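PDB 3NJ2: DUF269-containing protein from Cyanothece sp. ATCC 51142, which is of unknown molecular function but belongs to the DUF269 family and is associated with nitrogen fixation in this cyanobacterium. Local coordinates for residues T28-Q33 / T146-N151. Numbering follows the deposited sequence.
Sequences TLLVEQ and TLEKLN
Leu30 reaches from helix 24-33 to the first turn of helix 147-167, its two methyls fitting among Leu147, Glu148 and Asn151. With CG anti to the backbone N (chi1 -179°), the isobutyl group points toward the neighbouring helix. Leu30 CD2 rests 4.0 Å from Leu147 CB. The Glu148 chain bends at chi2 (81°), which brings its carboxylate alongside the same methyl, with Glu148 OE2 and Leu30 CD2 3.9 Å apart. The other branch, Leu30 CD1, lies 3.9 Å from Asn151 ND2, a van der Waals contact; the amide oxygen OD1 of Asn151 is hydrogen-bonded to Ser34 just beyond the first helix. Next to Leu30, Val31 CG2 lies 4.0 Å from Leu147 CD2, at the branched end of that side chain, the two side chains meeting at a slant. Val31 also packs on Ile62, and Leu37 of helix 35-46 touches both Leu30 and Asn151. No hydrogen bond joins the segments directly. Thr146 is the N-cap of the second helix, its OG1 accepting from Lys149 N at 2.9 Å. The segment axes approach to 10.8 Å at an angle of 19°, a near-parallel, largely apolar helix-helix packing at the surface of the chain that joins the N-terminal helix to the start of the long helix 147-167.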
ATOM      1  N   THR B  28      -2.024  -4.249  33.564  1.00 27.15           N
ATOM      2  CA  THR B  28      -3.463  -3.984  33.381  1.00 26.71           C
ATOM      3  C   THR B  28      -3.705  -2.478  33.354  1.00 24.32           C
ATOM      4  O   THR B  28      -4.504  -1.986  32.547  1.00 23.47           O
ATOM      5  CB  THR B  28      -4.319  -4.707  34.478  1.00 27.70           C
ATOM      6  OG1 THR B  28      -4.025  -6.108  34.456  1.00 28.58           O
ATOM      7  CG2 THR B  28      -5.832  -4.488  34.280  1.00 25.90           C
ATOM      8  N   LEU B  29      -3.039  -1.740  34.237  1.00 22.85           N
ATOM      9  CA  LEU B  29      -3.213  -0.297  34.242  1.00 22.95           C
ATOM     10  C   LEU B  29      -2.729   0.304  32.939  1.00 20.47           C
ATOM     11  O   LEU B  29      -3.427   1.119  32.386  1.00 18.95           O
ATOM     12  CB  LEU B  29      -2.529   0.373  35.428  1.00 24.80           C
ATOM     13  CG  LEU B  29      -3.464   0.558  36.653  1.00 30.39           C
ATOM     14  CD1 LEU B  29      -2.670   0.322  37.895  1.00 33.79           C
ATOM     15  CD2 LEU B  29      -4.215   1.911  36.708  1.00 33.32           C
ATOM     16  N   LEU B  30      -1.588  -0.158  32.419  1.00 17.03           N
ATOM     17  CA  LEU B  30      -1.058   0.399  31.150  1.00 18.24           C
ATOM     18  C   LEU B  30      -2.043   0.141  30.035  1.00 17.70           C
ATOM     19  O   LEU B  30      -2.330   1.019  29.215  1.00 15.52           O
ATOM     20  CB  LEU B  30       0.375  -0.210  30.891  1.00 17.49           C
ATOM     21  CG  LEU B  30       1.005   0.332  29.622  1.00 21.45           C
ATOM     22  CD1 LEU B  30       1.212   1.859  29.664  1.00 23.58           C
ATOM     23  CD2 LEU B  30       2.326  -0.409  29.476  1.00 19.98           C
ATOM     24  N   VAL B  31      -2.605  -1.074  29.976  1.00 17.34           N
ATOM     25  CA  VAL B  31      -3.467  -1.409  28.849  1.00 16.70           C
ATOM     26  C   VAL B  31      -4.729  -0.578  28.906  1.00 14.58           C
ATOM     27  O   VAL B  31      -5.214  -0.139  27.912  1.00 15.32           O
ATOM     28  CB  VAL B  31      -3.802  -2.934  28.821  1.00 15.39           C
ATOM     29  CG1 VAL B  31      -4.923  -3.221  27.837  1.00 17.15           C
ATOM     30  CG2 VAL B  31      -2.503  -3.689  28.431  1.00 19.39           C
ATOM     31  N   GLU B  32      -5.241  -0.368  30.120  1.00 15.16           N
ATOM     32  CA  GLU B  32      -6.548   0.310  30.234  1.00 16.32           C
ATOM     33  C   GLU B  32      -6.412   1.866  30.188  1.00 16.44           C
ATOM     34  O   GLU B  32      -7.404   2.539  29.847  1.00 17.13           O
ATOM     35  CB  GLU B  32      -7.217  -0.073  31.590  1.00 17.30           C
ATOM     36  CG  GLU B  32      -7.513  -1.553  31.748  1.00 19.07           C
ATOM     37  CD  GLU B  32      -8.583  -2.052  30.815  1.00 29.89           C
ATOM     38  OE1 GLU B  32      -9.435  -1.248  30.373  1.00 36.74           O
ATOM     39  OE2 GLU B  32      -8.551  -3.283  30.512  1.00 37.68           O
ATOM     40  N   GLN B  33      -5.246   2.390  30.556  1.00 16.12           N
ATOM     41  CA  GLN B  33      -4.986   3.847  30.599  1.00 14.96           C
ATOM     42  C   GLN B  33      -4.416   4.419  29.275  1.00 14.43           C
ATOM     43  O   GLN B  33      -4.745   5.501  28.852  1.00 15.78           O
ATOM     44  CB  GLN B  33      -3.988   4.194  31.676  1.00 18.18           C
ATOM     45  CG  GLN B  33      -4.544   4.195  33.144  1.00 21.15           C
ATOM     46  CD  GLN B  33      -3.535   4.865  34.069  1.00 24.03           C
ATOM     47  OE1 GLN B  33      -2.426   4.420  34.193  1.00 30.96           O
ATOM     48  NE2 GLN B  33      -3.919   5.976  34.661  1.00 31.28           N
ATOM     49  N   THR B 146       7.705  -6.211  25.093  1.00 17.65           N
ATOM     50  CA  THR B 146       6.917  -5.918  26.281  1.00 18.56           C
ATOM     51  C   THR B 146       5.810  -4.963  25.906  1.00 17.02           C
ATOM     52  O   THR B 146       5.808  -4.364  24.815  1.00 17.69           O
ATOM     53  CB  THR B 146       7.676  -5.119  27.315  1.00 19.47           C
ATOM     54  OG1 THR B 146       8.060  -3.880  26.725  1.00 20.22           O
ATOM     55  CG2 THR B 146       8.965  -5.829  27.843  1.00 22.03           C
ATOM     56  N   LEU B 147       4.793  -4.914  26.759  1.00 17.98           N
ATOM     57  CA  LEU B 147       3.693  -3.965  26.556  1.00 15.66           C
ATOM     58  C   LEU B 147       4.197  -2.543  26.453  1.00 16.73           C
ATOM     59  O   LEU B 147       3.686  -1.750  25.661  1.00 16.07           O
ATOM     60  CB  LEU B 147       2.673  -4.024  27.729  1.00 15.23           C
ATOM     61  CG  LEU B 147       1.734  -5.209  27.519  1.00 17.56           C
ATOM     62  CD1 LEU B 147       1.167  -5.456  28.975  1.00 19.17           C
ATOM     63  CD2 LEU B 147       0.685  -4.932  26.417  1.00 20.21           C
ATOM     64  N   GLU B 148       5.177  -2.195  27.295  1.00 16.96           N
ATOM     65  CA  GLU B 148       5.814  -0.860  27.262  1.00 18.04           C
ATOM     66  C   GLU B 148       6.395  -0.536  25.917  1.00 18.00           C
ATOM     67  O   GLU B 148       6.219   0.588  25.434  1.00 18.23           O
ATOM     68  CB  GLU B 148       6.924  -0.735  28.312  1.00 18.16           C
ATOM     69  CG  GLU B 148       6.386  -0.603  29.704  1.00 24.54           C
ATOM     70  CD  GLU B 148       5.964  -1.934  30.379  1.00 32.34           C
ATOM     71  OE1 GLU B 148       6.184  -3.086  29.863  1.00 29.17           O
ATOM     72  OE2 GLU B 148       5.354  -1.790  31.473  1.00 38.84           O
ATOM     73  N   LYS B 149       7.104  -1.492  25.312  1.00 17.49           N
ATOM     74  CA  LYS B 149       7.715  -1.212  23.986  1.00 18.01           C
ATOM     75  C   LYS B 149       6.649  -1.076  22.914  1.00 17.68           C
ATOM     76  O   LYS B 149       6.757  -0.245  22.021  1.00 17.67           O
ATOM     77  CB  LYS B 149       8.729  -2.266  23.584  1.00 19.91           C
ATOM     78  CG  LYS B 149       9.981  -2.262  24.502  1.00 23.51           C
ATOM     79  CD  LYS B 149      11.051  -3.081  23.830  1.00 33.14           C
ATOM     80  CE  LYS B 149      12.335  -3.088  24.645  1.00 38.74           C
ATOM     81  NZ  LYS B 149      12.643  -1.653  24.955  1.00 42.79           N
ATOM     82  N   LEU B 150       5.611  -1.906  23.008  1.00 15.37           N
ATOM     83  CA  LEU B 150       4.441  -1.738  22.072  1.00 12.28           C
ATOM     84  C   LEU B 150       3.821  -0.330  22.232  1.00 14.07           C
ATOM     85  O   LEU B 150       3.559   0.363  21.216  1.00 13.17           O
ATOM     86  CB  LEU B 150       3.409  -2.821  22.475  1.00 11.99           C
ATOM     87  CG  LEU B 150       2.017  -2.667  21.772  1.00 10.58           C
ATOM     88  CD1 LEU B 150       2.109  -2.769  20.254  1.00 12.21           C
ATOM     89  CD2 LEU B 150       1.081  -3.741  22.262  1.00 13.23           C
ATOM     90  N   ASN B 151       3.574   0.057  23.470  1.00 14.10           N
ATOM     91  CA  ASN B 151       2.871   1.270  23.700  1.00 14.57           C
ATOM     92  C   ASN B 151       3.746   2.462  23.243  1.00 14.30           C
ATOM     93  O   ASN B 151       3.270   3.369  22.574  1.00 13.18           O
ATOM     94  CB  ASN B 151       2.563   1.433  25.179  1.00 15.52           C
ATOM     95  CG  ASN B 151       1.895   2.715  25.421  1.00 15.31           C
ATOM     96  OD1 ASN B 151       0.874   2.975  24.797  1.00 17.95           O
ATOM     97  ND2 ASN B 151       2.420   3.536  26.341  1.00 17.98           N
TER